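Local coordinates for sensor protein (Rhodopseudomonas palustris, PDB 2OOL), which senses light, switching state on illumination, through a bound biliverdin chromophore and probably relays the signal as a histidine kinase, this chain being its chromophore-binding PAS-GAF part, at residues A[87-92]-A[103-108]; A[132-137]-A[306-311]; A[124-129]-A[246-251]. All coordinates share one frame; numbering follows the deposited sequence.

Interaction 1: A[87-92]-A[103-108]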
ATOM      1  N   ALA A  87      12.850 -21.636  12.207  1.00 52.73           N
ATOM      2  CA  ALA A  87      13.675 -21.499  13.430  1.00 53.15           C
ATOM      3  C   ALA A  87      14.622 -20.311  13.296  1.00 52.96           C
ATOM      4  O   ALA A  87      14.615 -19.429  14.125  1.00 52.27           O
ATOM      5  CB  ALA A  87      14.479 -22.785  13.706  1.00 51.74           C
ATOM      6  N   ALA A  88      15.396 -20.270  12.214  1.00 53.32           N
ATOM      7  CA  ALA A  88      16.348 -19.174  12.004  1.00 53.88           C
ATOM      8  C   ALA A  88      15.673 -17.831  11.984  1.00 54.33           C
ATOM      9  O   ALA A  88      16.156 -16.891  12.605  1.00 54.10           O
ATOM     10  CB  ALA A  88      17.150 -19.378  10.718  1.00 53.75           C
ATOM     11  N   ARG A  89      14.549 -17.756  11.257  1.00 54.86           N
ATOM     12  CA  ARG A  89      13.796 -16.531  11.061  1.00 55.66           C
ATOM     13  C   ARG A  89      13.163 -15.989  12.353  1.00 54.77           C
ATOM     14  O   ARG A  89      13.140 -14.776  12.581  1.00 53.74           O
ATOM     15  CB  ARG A  89      12.694 -16.797  10.023  1.00 56.21           C
ATOM     16  CG  ARG A  89      12.341 -15.630   9.158  1.00 57.82           C
ATOM     17  CD  ARG A  89      12.005 -16.084   7.706  1.00 59.41           C
ATOM     18  NE  ARG A  89      11.060 -17.202   7.693  1.00 61.78           N
ATOM     19  CZ  ARG A  89      11.030 -18.176   6.783  1.00 60.24           C
ATOM     20  NH1 ARG A  89      11.899 -18.221   5.793  1.00 60.74           N
ATOM     21  NH2 ARG A  89      10.130 -19.145   6.894  1.00 60.87           N
ATOM     22  N   LEU A  90      12.610 -16.890  13.159  1.00 54.97           N
ATOM     23  CA  LEU A  90      12.077 -16.553  14.477  1.00 55.48           C
ATOM     24  C   LEU A  90      13.200 -16.006  15.361  1.00 55.93           C
ATOM     25  O   LEU A  90      13.111 -14.891  15.894  1.00 54.68           O
ATOM     26  CB  LEU A  90      11.456 -17.783  15.110  1.00 54.71           C
ATOM     27  CG  LEU A  90      10.823 -17.678  16.502  1.00 55.10           C
ATOM     28  CD1 LEU A  90       9.709 -16.620  16.567  1.00 54.30           C
ATOM     29  CD2 LEU A  90      10.286 -19.042  16.946  1.00 53.80           C
ATOM     30  N   THR A  91      14.277 -16.781  15.465  1.00 57.96           N
ATOM     31  CA  THR A  91      15.442 -16.372  16.263  1.00 58.89           C
ATOM     32  C   THR A  91      15.941 -14.995  15.792  1.00 60.30           C
ATOM     33  O   THR A  91      16.008 -14.085  16.592  1.00 60.74           O
ATOM     34  CB  THR A  91      16.510 -17.439  16.253  1.00 59.41           C
ATOM     35  OG1 THR A  91      15.967 -18.646  16.812  1.00 59.28           O
ATOM     36  CG2 THR A  91      17.686 -17.033  17.091  1.00 58.92           C
ATOM     37  N   HIS A  92      16.184 -14.788  14.501  1.00 61.39           N
ATOM     38  CA  HIS A  92      16.566 -13.448  14.032  1.00 61.81           C
ATOM     39  C   HIS A  92      15.556 -12.358  14.423  1.00 63.03           C
ATOM     40  O   HIS A  92      15.951 -11.230  14.734  1.00 64.04           O
ATOM     41  CB  HIS A  92      16.779 -13.399  12.502  1.00 62.13           C
ATOM     42  CG  HIS A  92      17.337 -12.087  12.015  1.00 62.92           C
ATOM     43  ND1 HIS A  92      16.600 -11.181  11.271  1.00 66.38           N
ATOM     44  CD2 HIS A  92      18.550 -11.505  12.210  1.00 64.84           C
ATOM     45  CE1 HIS A  92      17.341 -10.116  11.010  1.00 66.42           C
ATOM     46  NE2 HIS A  92      18.533 -10.290  11.562  1.00 65.12           N
ATOM     47  N   ASN A 103       6.654  -8.032  11.868  1.00 63.73           N
ATOM     48  CA  ASN A 103       5.424  -8.815  11.781  1.00 62.31           C
ATOM     49  C   ASN A 103       4.756  -8.547  10.408  1.00 60.17           C
ATOM     50  O   ASN A 103       4.752  -7.394   9.931  1.00 58.75           O
ATOM     51  CB  ASN A 103       4.430  -8.458  12.886  1.00 61.15           C
ATOM     52  CG  ASN A 103       4.708  -9.165  14.224  1.00 61.44           C
ATOM     53  OD1 ASN A 103       5.325 -10.230  14.288  1.00 58.57           O
ATOM     54  ND2 ASN A 103       4.229  -8.553  15.315  1.00 53.28           N
ATOM     55  N   PRO A 104       4.190  -9.590   9.778  1.00 58.20           N
ATOM     56  CA  PRO A 104       4.200 -10.999  10.117  1.00 57.07           C
ATOM     57  C   PRO A 104       5.465 -11.675   9.570  1.00 57.25           C
ATOM     58  O   PRO A 104       6.038 -11.200   8.581  1.00 58.63           O
ATOM     59  CB  PRO A 104       2.944 -11.508   9.411  1.00 57.80           C
ATOM     60  CG  PRO A 104       2.883 -10.733   8.189  1.00 57.06           C
ATOM     61  CD  PRO A 104       3.387  -9.358   8.550  1.00 58.40           C
ATOM     62  N   ILE A 105       5.842 -12.783  10.200  0.50 56.26           N
ATOM     63  CA  ILE A 105       6.981 -13.581   9.819  0.50 55.98           C
ATOM     64  C   ILE A 105       6.442 -14.903   9.306  0.50 55.29           C
ATOM     65  O   ILE A 105       5.592 -15.482   9.953  0.50 54.71           O
ATOM     66  CB  ILE A 105       7.867 -13.839  11.070  0.50 55.87           C
ATOM     67  CG1 ILE A 105       8.238 -12.513  11.746  0.50 56.09           C
ATOM     68  CG2 ILE A 105       9.123 -14.619  10.705  0.50 55.40           C
ATOM     69  CD1 ILE A 105       8.119 -12.555  13.253  0.50 56.42           C
ATOM     70  N   ARG A 106       6.919 -15.399   8.165  1.00 55.79           N
ATOM     71  CA  ARG A 106       6.431 -16.694   7.683  1.00 55.98           C
ATOM     72  C   ARG A 106       7.061 -17.769   8.514  1.00 54.37           C
ATOM     73  O   ARG A 106       8.258 -17.800   8.658  1.00 55.19           O
ATOM     74  CB  ARG A 106       6.748 -16.932   6.207  1.00 57.47           C
ATOM     75  CG  ARG A 106       6.177 -18.308   5.673  1.00 57.34           C
ATOM     76  CD  ARG A 106       7.144 -19.087   4.803  1.00 62.31           C
ATOM     77  NE  ARG A 106       6.428 -20.245   4.288  1.00 64.39           N
ATOM     78  CZ  ARG A 106       6.170 -20.486   3.002  1.00 67.96           C
ATOM     79  NH1 ARG A 106       6.602 -19.702   1.981  1.00 67.50           N
ATOM     80  NH2 ARG A 106       5.448 -21.562   2.746  1.00 67.02           N
ATOM     81  N   LEU A 107       6.239 -18.641   9.074  1.00 53.44           N
ATOM     82  CA  LEU A 107       6.695 -19.782   9.822  1.00 53.13           C
ATOM     83  C   LEU A 107       6.001 -21.039   9.293  1.00 53.66           C
ATOM     84  O   LEU A 107       4.767 -21.043   9.078  1.00 53.24           O
ATOM     85  CB  LEU A 107       6.381 -19.595  11.298  1.00 53.39           C
ATOM     86  CG  LEU A 107       7.115 -18.439  12.038  1.00 52.50           C
ATOM     87  CD1 LEU A 107       6.708 -18.336  13.436  1.00 48.74           C
ATOM     88  CD2 LEU A 107       8.615 -18.579  11.964  1.00 47.54           C
ATOM     89  N   ASP A 108       6.807 -22.079   9.069  1.00 52.61           N
ATOM     90  CA  ASP A 108       6.375 -23.394   8.657  1.00 52.20           C
ATOM     91  C   ASP A 108       6.554 -24.345   9.832  1.00 51.40           C
ATOM     92  O   ASP A 108       7.678 -24.499  10.330  1.00 51.22           O
ATOM     93  CB  ASP A 108       7.212 -23.858   7.436  1.00 51.90           C
ATOM     94  CG  ASP A 108       6.917 -23.014   6.152  1.00 54.95           C
ATOM     95  OD1 ASP A 108       5.820 -22.484   6.027  1.00 55.51           O
ATOM     96  OD2 ASP A 108       7.772 -22.861   5.264  1.00 59.66           O
TER
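Arg89 and Leu90 meet Ile105, Arg106 and Leu107 where helix 84-94 runs against strand 105-111, the two short axes passing 8.5 Å apart with their directions 143° from parallel. The pairing belongs to the PAS domain of the phytochrome: the strand lies at an outer edge of the domain's antiparallel sheet, beside strand 114-125, and the helix packs against the sheet by way of this strand. Leu90 and Ile105 hold the nearest backbones.

Between the two elements the packing is apolar. Leu90 presents its CB to CD2 of Leu107, 4.3 Å away, and Leu107 goes on to touch Leu131 and Leu133 of strand 128-134, so the helix is joined to the hydrophobic layer of the sheet. Leu90 also meets Ile78 and Leu82. Ile105 was modelled in two conformers; in the one described here its CG2 branch lies 3.7 Å from CG of Arg89, the two side chains running alongside with opposite headings, a detail that remains doubtful for the other conformer.

Farther out, Arg89 bends at both chi2 and chi3 (49° at the latter), which brings its guanidinium to the strand's main chain. There it holds one backbone oxygen side-on with two nitrogens, leaving the main chain of Arg106 fastened to the helix by a side chain. Arg106 itself is occupied along the strand: its NE makes a salt bridge to OD1 of Asp108, met on the syn side at 2.9 Å. Of the two Arg89 bonds, that from NE to Arg106 O (3.0 Å) lies in the carbonyl plane, whereas NH2 reaches the same oxygen at 2.9 Å from well above it.

Interaction 2: A[132-137]-A[306-311]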
ATOM      1  N   GLU A 132       2.041 -15.833  17.904  1.00 51.41           N
ATOM      2  CA  GLU A 132       0.748 -16.280  17.475  1.00 53.53           C
ATOM      3  C   GLU A 132       0.809 -16.652  15.991  1.00 53.49           C
ATOM      4  O   GLU A 132       1.450 -15.967  15.228  1.00 53.90           O
ATOM      5  CB  GLU A 132      -0.272 -15.176  17.728  1.00 53.20           C
ATOM      6  CG  GLU A 132      -0.515 -14.889  19.213  1.00 55.24           C
ATOM      7  CD  GLU A 132      -1.450 -13.720  19.437  1.00 56.80           C
ATOM      8  OE1 GLU A 132      -0.999 -12.577  19.277  1.00 60.18           O
ATOM      9  OE2 GLU A 132      -2.625 -13.951  19.780  1.00 63.80           O
ATOM     10  N   LEU A 133       0.144 -17.744  15.625  1.00 53.50           N
ATOM     11  CA  LEU A 133       0.176 -18.302  14.275  1.00 53.55           C
ATOM     12  C   LEU A 133      -1.169 -18.128  13.656  1.00 53.42           C
ATOM     13  O   LEU A 133      -2.148 -18.680  14.158  1.00 55.02           O
ATOM     14  CB  LEU A 133       0.505 -19.807  14.350  1.00 52.21           C
ATOM     15  CG  LEU A 133       1.857 -20.223  14.882  1.00 52.48           C
ATOM     16  CD1 LEU A 133       2.064 -21.712  14.642  1.00 51.05           C
ATOM     17  CD2 LEU A 133       2.948 -19.392  14.271  1.00 47.81           C
ATOM     18  N   GLU A 134      -1.249 -17.308  12.619  1.00 54.64           N
ATOM     19  CA  GLU A 134      -2.504 -17.014  11.891  1.00 54.07           C
ATOM     20  C   GLU A 134      -2.406 -17.600  10.493  1.00 53.64           C
ATOM     21  O   GLU A 134      -1.324 -17.785  10.010  1.00 50.76           O
ATOM     22  CB  GLU A 134      -2.696 -15.484  11.698  1.00 54.84           C
ATOM     23  CG  GLU A 134      -3.257 -14.727  12.888  1.00 55.11           C
ATOM     24  CD  GLU A 134      -3.679 -13.279  12.573  1.00 55.24           C
ATOM     25  OE1 GLU A 134      -3.431 -12.776  11.426  1.00 52.31           O
ATOM     26  OE2 GLU A 134      -4.198 -12.630  13.520  1.00 53.55           O
ATOM     27  N   PRO A 135      -3.548 -17.751   9.793  1.00 54.19           N
ATOM     28  CA  PRO A 135      -3.476 -18.074   8.376  1.00 55.59           C
ATOM     29  C   PRO A 135      -2.810 -16.965   7.573  1.00 56.02           C
ATOM     30  O   PRO A 135      -2.878 -15.788   7.939  1.00 56.65           O
ATOM     31  CB  PRO A 135      -4.942 -18.217   7.950  1.00 55.45           C
ATOM     32  CG  PRO A 135      -5.749 -18.232   9.202  1.00 55.98           C
ATOM     33  CD  PRO A 135      -4.928 -17.581  10.269  1.00 54.64           C
ATOM     34  N   ARG A 136      -2.177 -17.331   6.478  1.00 56.25           N
ATOM     35  CA  ARG A 136      -1.448 -16.373   5.680  1.00 58.77           C
ATOM     36  C   ARG A 136      -2.334 -15.538   4.753  1.00 59.12           C
ATOM     37  O   ARG A 136      -3.457 -15.912   4.435  1.00 58.11           O
ATOM     38  CB  ARG A 136      -0.409 -17.095   4.817  1.00 58.33           C
ATOM     39  CG  ARG A 136       0.576 -17.936   5.613  1.00 61.15           C
ATOM     40  CD  ARG A 136       1.853 -18.228   4.840  1.00 62.41           C
ATOM     41  NE  ARG A 136       2.507 -16.995   4.420  1.00 67.90           N
ATOM     42  CZ  ARG A 136       3.579 -16.936   3.627  1.00 72.11           C
ATOM     43  NH1 ARG A 136       4.182 -18.058   3.191  1.00 75.10           N
ATOM     44  NH2 ARG A 136       4.094 -15.751   3.295  1.00 70.97           N
ATOM     45  N   ASP A 137      -1.769 -14.435   4.290  1.00 60.90           N
ATOM     46  CA  ASP A 137      -2.412 -13.611   3.309  1.00 63.48           C
ATOM     47  C   ASP A 137      -2.564 -14.380   1.998  1.00 65.13           C
ATOM     48  O   ASP A 137      -1.609 -15.012   1.527  1.00 64.66           O
ATOM     49  CB  ASP A 137      -1.608 -12.337   3.075  1.00 63.26           C
ATOM     50  CG  ASP A 137      -2.326 -11.367   2.155  1.00 62.58           C
ATOM     51  OD1 ASP A 137      -3.226 -10.627   2.624  1.00 64.52           O
ATOM     52  OD2 ASP A 137      -1.983 -11.355   0.961  1.00 62.82           O
ATOM     53  N   VAL A 306      -9.641 -11.843   7.913  1.00 56.37           N
ATOM     54  CA  VAL A 306      -8.907 -10.832   7.192  1.00 56.62           C
ATOM     55  C   VAL A 306      -7.443 -10.966   7.606  1.00 55.74           C
ATOM     56  O   VAL A 306      -7.129 -11.009   8.818  1.00 55.79           O
ATOM     57  CB  VAL A 306      -9.466  -9.376   7.519  1.00 57.30           C
ATOM     58  CG1 VAL A 306      -8.712  -8.297   6.740  1.00 56.68           C
ATOM     59  CG2 VAL A 306     -10.935  -9.294   7.198  1.00 56.43           C
ATOM     60  N   SER A 307      -6.544 -11.111   6.631  1.00 54.81           N
ATOM     61  CA  SER A 307      -5.114 -11.420   6.960  1.00 55.07           C
ATOM     62  C   SER A 307      -4.414 -10.288   7.698  1.00 54.12           C
ATOM     63  O   SER A 307      -4.857  -9.167   7.673  1.00 53.83           O
ATOM     64  CB  SER A 307      -4.312 -11.731   5.700  1.00 55.03           C
ATOM     65  OG  SER A 307      -3.991 -10.525   5.013  1.00 54.90           O
ATOM     66  N   TYR A 308      -3.289 -10.560   8.348  1.00 54.94           N
ATOM     67  CA  TYR A 308      -2.625  -9.539   9.118  1.00 54.58           C
ATOM     68  C   TYR A 308      -2.281  -8.305   8.265  1.00 55.54           C
ATOM     69  O   TYR A 308      -2.408  -7.154   8.730  1.00 53.91           O
ATOM     70  CB  TYR A 308      -1.354 -10.094   9.694  1.00 56.75           C
ATOM     71  CG  TYR A 308      -0.738  -9.256  10.771  1.00 57.34           C
ATOM     72  CD1 TYR A 308      -1.220  -9.310  12.064  1.00 58.61           C
ATOM     73  CD2 TYR A 308       0.333  -8.436  10.502  1.00 57.99           C
ATOM     74  CE1 TYR A 308      -0.636  -8.563  13.067  1.00 58.57           C
ATOM     75  CE2 TYR A 308       0.927  -7.689  11.500  1.00 56.80           C
ATOM     76  CZ  TYR A 308       0.430  -7.746  12.767  1.00 57.82           C
ATOM     77  OH  TYR A 308       1.017  -7.005  13.778  1.00 61.46           O
ATOM     78  N   GLU A 309      -1.796  -8.558   7.042  1.00 54.60           N
ATOM     79  CA  GLU A 309      -1.346  -7.514   6.156  1.00 54.95           C
ATOM     80  C   GLU A 309      -2.529  -6.637   5.692  1.00 55.24           C
ATOM     81  O   GLU A 309      -2.370  -5.426   5.569  1.00 55.50           O
ATOM     82  CB  GLU A 309      -0.622  -8.094   4.909  1.00 55.66           C
ATOM     83  CG  GLU A 309       0.697  -8.860   5.181  1.00 56.69           C
ATOM     84  CD  GLU A 309       0.507 -10.373   5.320  1.00 59.81           C
ATOM     85  OE1 GLU A 309      -0.559 -10.803   5.834  1.00 58.76           O
ATOM     86  OE2 GLU A 309       1.424 -11.130   4.897  1.00 62.65           O
ATOM     87  N   VAL A 310      -3.701  -7.233   5.466  1.00 54.23           N
ATOM     88  CA  VAL A 310      -4.887  -6.447   5.167  1.00 54.21           C
ATOM     89  C   VAL A 310      -5.308  -5.562   6.344  1.00 54.40           C
ATOM     90  O   VAL A 310      -5.720  -4.406   6.140  1.00 53.87           O
ATOM     91  CB  VAL A 310      -6.047  -7.290   4.634  1.00 54.33           C
ATOM     92  CG1 VAL A 310      -7.323  -6.413   4.465  1.00 54.13           C
ATOM     93  CG2 VAL A 310      -5.661  -7.905   3.252  1.00 53.80           C
ATOM     94  N   ARG A 311      -5.166  -6.075   7.563  1.00 54.30           N
ATOM     95  CA  ARG A 311      -5.428  -5.316   8.783  1.00 54.30           C
ATOM     96  C   ARG A 311      -4.449  -4.188   8.944  1.00 54.48           C
ATOM     97  O   ARG A 311      -4.862  -3.095   9.343  1.00 56.29           O
ATOM     98  CB  ARG A 311      -5.508  -6.233  10.037  1.00 54.29           C
ATOM     99  CG  ARG A 311      -6.588  -7.320   9.841  1.00 55.08           C
ATOM    100  CD  ARG A 311      -7.107  -8.073  11.050  1.00 56.23           C
ATOM    101  NE  ARG A 311      -6.145  -8.496  12.052  1.00 57.42           N
ATOM    102  CZ  ARG A 311      -5.462  -9.651  12.033  1.00 59.77           C
ATOM    103  NH1 ARG A 311      -5.539 -10.498  11.003  1.00 58.85           N
ATOM    104  NH2 ARG A 311      -4.670  -9.952  13.038  1.00 57.10           N
TER
HETATM  105  O   HOH W   1      -2.560 -13.172   9.008  1.00 35.45           O
HETATM  106  O   HOH W   2       0.946 -13.787   4.588  1.00 50.39           O
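Asp137 and Ser307 bring the end of the PAS segment 132-137 against the start of helix 308-332 in the GAF domain, their CA atoms 5.0 Å apart. The contact is tight at two points. Ser307 holds the N-cap position; its OG, set between the backbone N and the carbonyl carbon (chi1 77°), accepts a weak capping bond from Val310 N and donates to OD1 of Asp137 at 2.5 Å, on the anti lone pair. Deeper in, Arg311 takes the buried carboxylate of Glu134 end-on: NH2 reaches OE2 at 2.8 Å on its syn lone pair, and NH1 reaches OE1 at 3.1 Å. The carboxylate and guanidinium planes are turned 46° apart. NH1 also donates to Val306 O, which steadies the guanidinium from its own segment.

The remainder is looser, bridged by water rather than joined directly. One water links OE1 of Glu134 to Tyr308 N, and another joins Asp137 N to OE2 of Glu309. Arg150 of the second subunit packs on both Asp137 and Glu309.

Chemically, the paired charges of Glu134 and Arg311 probably offset part of the cost of burial, and Glu134 is likely to stay ionised. The outer acids are alike in charge, with Asp137 OD1 4.2 Å from Glu309 OE1; their repulsion is probably eased by the helix N-terminus and the Ser307 OG bond, and the nearby Arg150 of the second subunit might help.

Interaction 3: A[124-129]-A[246-251]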
ATOM      1  N   ARG A 124       6.273  -8.755  22.627  1.00 60.40           N
ATOM      2  CA  ARG A 124       6.877  -8.747  23.971  1.00 62.64           C
ATOM      3  C   ARG A 124       6.031  -7.892  24.907  1.00 63.32           C
ATOM      4  O   ARG A 124       5.780  -6.759  24.580  1.00 63.25           O
ATOM      5  CB  ARG A 124       8.207  -8.050  23.889  1.00 62.93           C
ATOM      6  CG  ARG A 124       9.377  -8.930  23.583  1.00 65.01           C
ATOM      7  CD  ARG A 124      10.667  -8.124  23.862  1.00 65.33           C
ATOM      8  NE  ARG A 124      11.859  -8.785  23.341  1.00 68.02           N
ATOM      9  CZ  ARG A 124      12.134  -8.966  22.047  1.00 69.72           C
ATOM     10  NH1 ARG A 124      11.314  -8.521  21.088  1.00 71.23           N
ATOM     11  NH2 ARG A 124      13.254  -9.608  21.715  1.00 70.81           N
ATOM     12  N   HIS A 125       5.601  -8.413  26.051  1.00 64.78           N
ATOM     13  CA  HIS A 125       4.754  -7.656  27.017  1.00 64.86           C
ATOM     14  C   HIS A 125       4.915  -8.469  28.307  1.00 65.55           C
ATOM     15  O   HIS A 125       5.073  -9.691  28.254  1.00 64.28           O
ATOM     16  CB  HIS A 125       3.290  -7.502  26.441  1.00 66.58           C
ATOM     17  CG  HIS A 125       2.290  -6.814  27.357  1.00 67.09           C
ATOM     18  ND1 HIS A 125       2.444  -5.517  27.811  1.00 71.71           N
ATOM     19  CD2 HIS A 125       1.112  -7.250  27.874  1.00 66.37           C
ATOM     20  CE1 HIS A 125       1.417  -5.195  28.578  1.00 72.34           C
ATOM     21  NE2 HIS A 125       0.594  -6.229  28.630  1.00 71.51           N
ATOM     22  N   ASP A 126       5.080  -7.806  29.467  1.00 66.51           N
ATOM     23  CA  ASP A 126       5.246  -8.520  30.757  1.00 64.83           C
ATOM     24  C   ASP A 126       6.371  -9.487  30.848  1.00 63.85           C
ATOM     25  O   ASP A 126       6.264 -10.581  31.440  1.00 63.91           O
ATOM     26  CB  ASP A 126       3.952  -9.221  31.151  1.00 66.36           C
ATOM     27  CG  ASP A 126       2.867  -8.217  31.595  1.00 70.63           C
ATOM     28  OD1 ASP A 126       3.068  -6.993  31.436  1.00 73.42           O
ATOM     29  OD2 ASP A 126       1.855  -8.655  32.191  1.00 78.80           O
ATOM     30  N   SER A 127       7.510  -9.062  30.332  1.00 62.56           N
ATOM     31  CA  SER A 127       8.725  -9.816  30.491  1.00 60.41           C
ATOM     32  C   SER A 127       8.666 -11.142  29.754  1.00 59.29           C
ATOM     33  O   SER A 127       9.513 -12.010  29.965  1.00 58.61           O
ATOM     34  CB  SER A 127       9.053  -9.979  32.020  1.00 62.29           C
ATOM     35  OG  SER A 127       8.522  -8.821  32.711  1.00 64.34           O
ATOM     36  N   ILE A 128       7.687 -11.307  28.849  1.00 58.45           N
ATOM     37  CA  ILE A 128       7.582 -12.548  28.060  1.00 56.45           C
ATOM     38  C   ILE A 128       7.328 -12.305  26.588  1.00 56.45           C
ATOM     39  O   ILE A 128       6.948 -11.220  26.194  1.00 57.47           O
ATOM     40  CB  ILE A 128       6.476 -13.513  28.618  1.00 57.07           C
ATOM     41  CG1 ILE A 128       5.105 -12.843  28.623  1.00 52.45           C
ATOM     42  CG2 ILE A 128       6.864 -14.029  30.033  1.00 53.33           C
ATOM     43  CD1 ILE A 128       3.968 -13.795  28.653  1.00 52.12           C
ATOM     44  N   VAL A 129       7.448 -13.361  25.786  1.00 56.04           N
ATOM     45  CA  VAL A 129       7.276 -13.290  24.339  1.00 55.18           C
ATOM     46  C   VAL A 129       6.157 -14.201  23.970  1.00 54.43           C
ATOM     47  O   VAL A 129       6.159 -15.342  24.376  1.00 54.76           O
ATOM     48  CB  VAL A 129       8.557 -13.780  23.616  1.00 56.06           C
ATOM     49  CG1 VAL A 129       8.365 -13.743  22.111  1.00 54.90           C
ATOM     50  CG2 VAL A 129       9.775 -12.942  24.064  1.00 54.90           C
ATOM     51  N   ASP A 246      -2.239 -21.104  32.097  1.00 57.96           N
ATOM     52  CA  ASP A 246      -2.535 -19.679  32.015  1.00 56.95           C
ATOM     53  C   ASP A 246      -1.710 -19.014  33.103  1.00 56.77           C
ATOM     54  O   ASP A 246      -2.266 -18.533  34.102  1.00 58.48           O
ATOM     55  CB  ASP A 246      -4.060 -19.465  32.193  1.00 56.73           C
ATOM     56  CG  ASP A 246      -4.475 -17.996  32.176  1.00 58.62           C
ATOM     57  OD1 ASP A 246      -3.708 -17.146  31.632  1.00 57.04           O
ATOM     58  OD2 ASP A 246      -5.597 -17.705  32.720  1.00 58.35           O
ATOM     59  N   ILE A 247      -0.386 -19.018  32.926  1.00 54.99           N
ATOM     60  CA  ILE A 247       0.550 -18.492  33.909  1.00 54.81           C
ATOM     61  C   ILE A 247       1.737 -17.835  33.222  1.00 54.77           C
ATOM     62  O   ILE A 247       2.345 -18.439  32.333  1.00 55.98           O
ATOM     63  CB  ILE A 247       1.206 -19.617  34.786  1.00 54.52           C
ATOM     64  CG1 ILE A 247       0.155 -20.425  35.545  1.00 54.57           C
ATOM     65  CG2 ILE A 247       2.195 -19.007  35.789  1.00 55.27           C
ATOM     66  CD1 ILE A 247       0.722 -21.739  36.159  1.00 55.91           C
ATOM     67  N   ASN A 248       2.072 -16.610  33.616  1.00 53.21           N
ATOM     68  CA  ASN A 248       3.221 -15.927  33.086  1.00 52.78           C
ATOM     69  C   ASN A 248       4.442 -16.527  33.799  1.00 52.76           C
ATOM     70  O   ASN A 248       4.500 -16.536  35.025  1.00 51.64           O
ATOM     71  CB  ASN A 248       3.054 -14.429  33.299  1.00 52.06           C
ATOM     72  CG  ASN A 248       4.273 -13.641  32.908  1.00 52.85           C
ATOM     73  OD1 ASN A 248       5.398 -14.049  33.187  1.00 50.34           O
ATOM     74  ND2 ASN A 248       4.064 -12.484  32.272  1.00 47.36           N
ATOM     75  N   PRO A 249       5.384 -17.115  33.033  1.00 53.78           N
ATOM     76  CA  PRO A 249       6.488 -17.847  33.686  1.00 53.69           C
ATOM     77  C   PRO A 249       7.484 -16.937  34.381  1.00 53.79           C
ATOM     78  O   PRO A 249       8.188 -17.393  35.308  1.00 53.21           O
ATOM     79  CB  PRO A 249       7.158 -18.586  32.513  1.00 53.92           C
ATOM     80  CG  PRO A 249       6.927 -17.703  31.374  1.00 54.65           C
ATOM     81  CD  PRO A 249       5.523 -17.154  31.561  1.00 53.66           C
ATOM     82  N   ARG A 250       7.594 -15.683  33.957  1.00 53.20           N
ATOM     83  CA  ARG A 250       8.565 -14.789  34.623  1.00 54.63           C
ATOM     84  C   ARG A 250       7.958 -14.103  35.877  1.00 53.93           C
ATOM     85  O   ARG A 250       8.606 -14.009  36.882  1.00 52.56           O
ATOM     86  CB  ARG A 250       9.071 -13.722  33.634  1.00 55.44           C
ATOM     87  CG  ARG A 250      10.002 -14.229  32.516  1.00 59.04           C
ATOM     88  CD  ARG A 250      11.185 -14.991  33.045  1.00 66.41           C
ATOM     89  NE  ARG A 250      11.063 -16.429  32.785  1.00 70.40           N
ATOM     90  CZ  ARG A 250      11.564 -17.414  33.547  1.00 70.05           C
ATOM     91  NH1 ARG A 250      12.201 -17.158  34.697  1.00 72.14           N
ATOM     92  NH2 ARG A 250      11.386 -18.678  33.161  1.00 69.83           N
ATOM     93  N   LEU A 251       6.696 -13.627  35.778  1.00 53.81           N
ATOM     94  CA  LEU A 251       6.100 -12.775  36.813  1.00 53.40           C
ATOM     95  C   LEU A 251       5.058 -13.456  37.677  1.00 53.28           C
ATOM     96  O   LEU A 251       4.850 -12.997  38.821  1.00 57.22           O
ATOM     97  CB  LEU A 251       5.494 -11.544  36.215  1.00 53.65           C
ATOM     98  CG  LEU A 251       6.417 -10.722  35.318  1.00 53.90           C
ATOM     99  CD1 LEU A 251       5.572  -9.646  34.697  1.00 50.07           C
ATOM    100  CD2 LEU A 251       7.665 -10.119  36.019  1.00 52.03           C
TER
HETATM  101  O   HOH W   3       1.500 -11.542  31.523  1.00 40.70           O
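OD1 of Asn248 is gripped by two backbone N-H groups of its own loop, and the same amide turns its nitrogen to the other segment. Arg250 N donates to OD1 at 2.8 Å, nearly in line with the C=O bond, and Leu251 N at 2.9 Å from above the carbonyl plane; together they form an Asx turn and the wider Asx motif. With CG anti to the backbone N (chi1 174°) and both bonds on OD1, the rotation of the amide is fixed. ND2 then donates to Asp126 O at 3.0 Å, almost straight at 173°, on a lone pair of the carbonyl and within the amide plane. A water accepts from ND2 as well and donates to OD2 of Asp126.

Asp126 and Ser127 are the central residues of a type I' turn, the tight reversal of a beta hairpin that joins strands 114-125 and 128-134 of the PAS sheet. The loop carrying Asn248 follows strand 241-244, which belongs to that same sheet, although the loop falls within the GAF sequence range. Running on to helix 267-276, it is consistent with the lasso of the phytochrome knot, through which the N-terminal segment passes.

Just after the turn, Ile128 leads with its CG2 branch, beside the backbone N, and this methyl meets OD1 of Asn248 at 3.5 Å and CD of Pro249 at 3.7 Å. Arg250 contributes only the near part of its chain: CG lies 3.4 Å from Ser127 O, while bends at chi2 and chi3 carry the guanidinium away. Leu251 spreads both methyls around Ser127 OG, each at 3.7 Å.

In the fold
All three contacts reach the antiparallel sheet of the PAS domain, which strand 241-244 joins. Interaction 1 packs a helix beside an outer strand, whereas interactions 2 and 3 use opposite ends of strand 128-134, their centres about 24 Å apart. Interactions 1 and 2, with centres about 14 Å apart, touch directly: Pro104 lies against Tyr308 and Glu309, and Asn103 also meets Tyr308. Interaction 3 stays clear of interaction 1, the nearest atoms being about 6 Å apart. Only interaction 2 joins the sheet to a helix of the GAF domain, and there the side chain of Arg311 lies about 10 Å from the bound biliverdin, so not in contact with it.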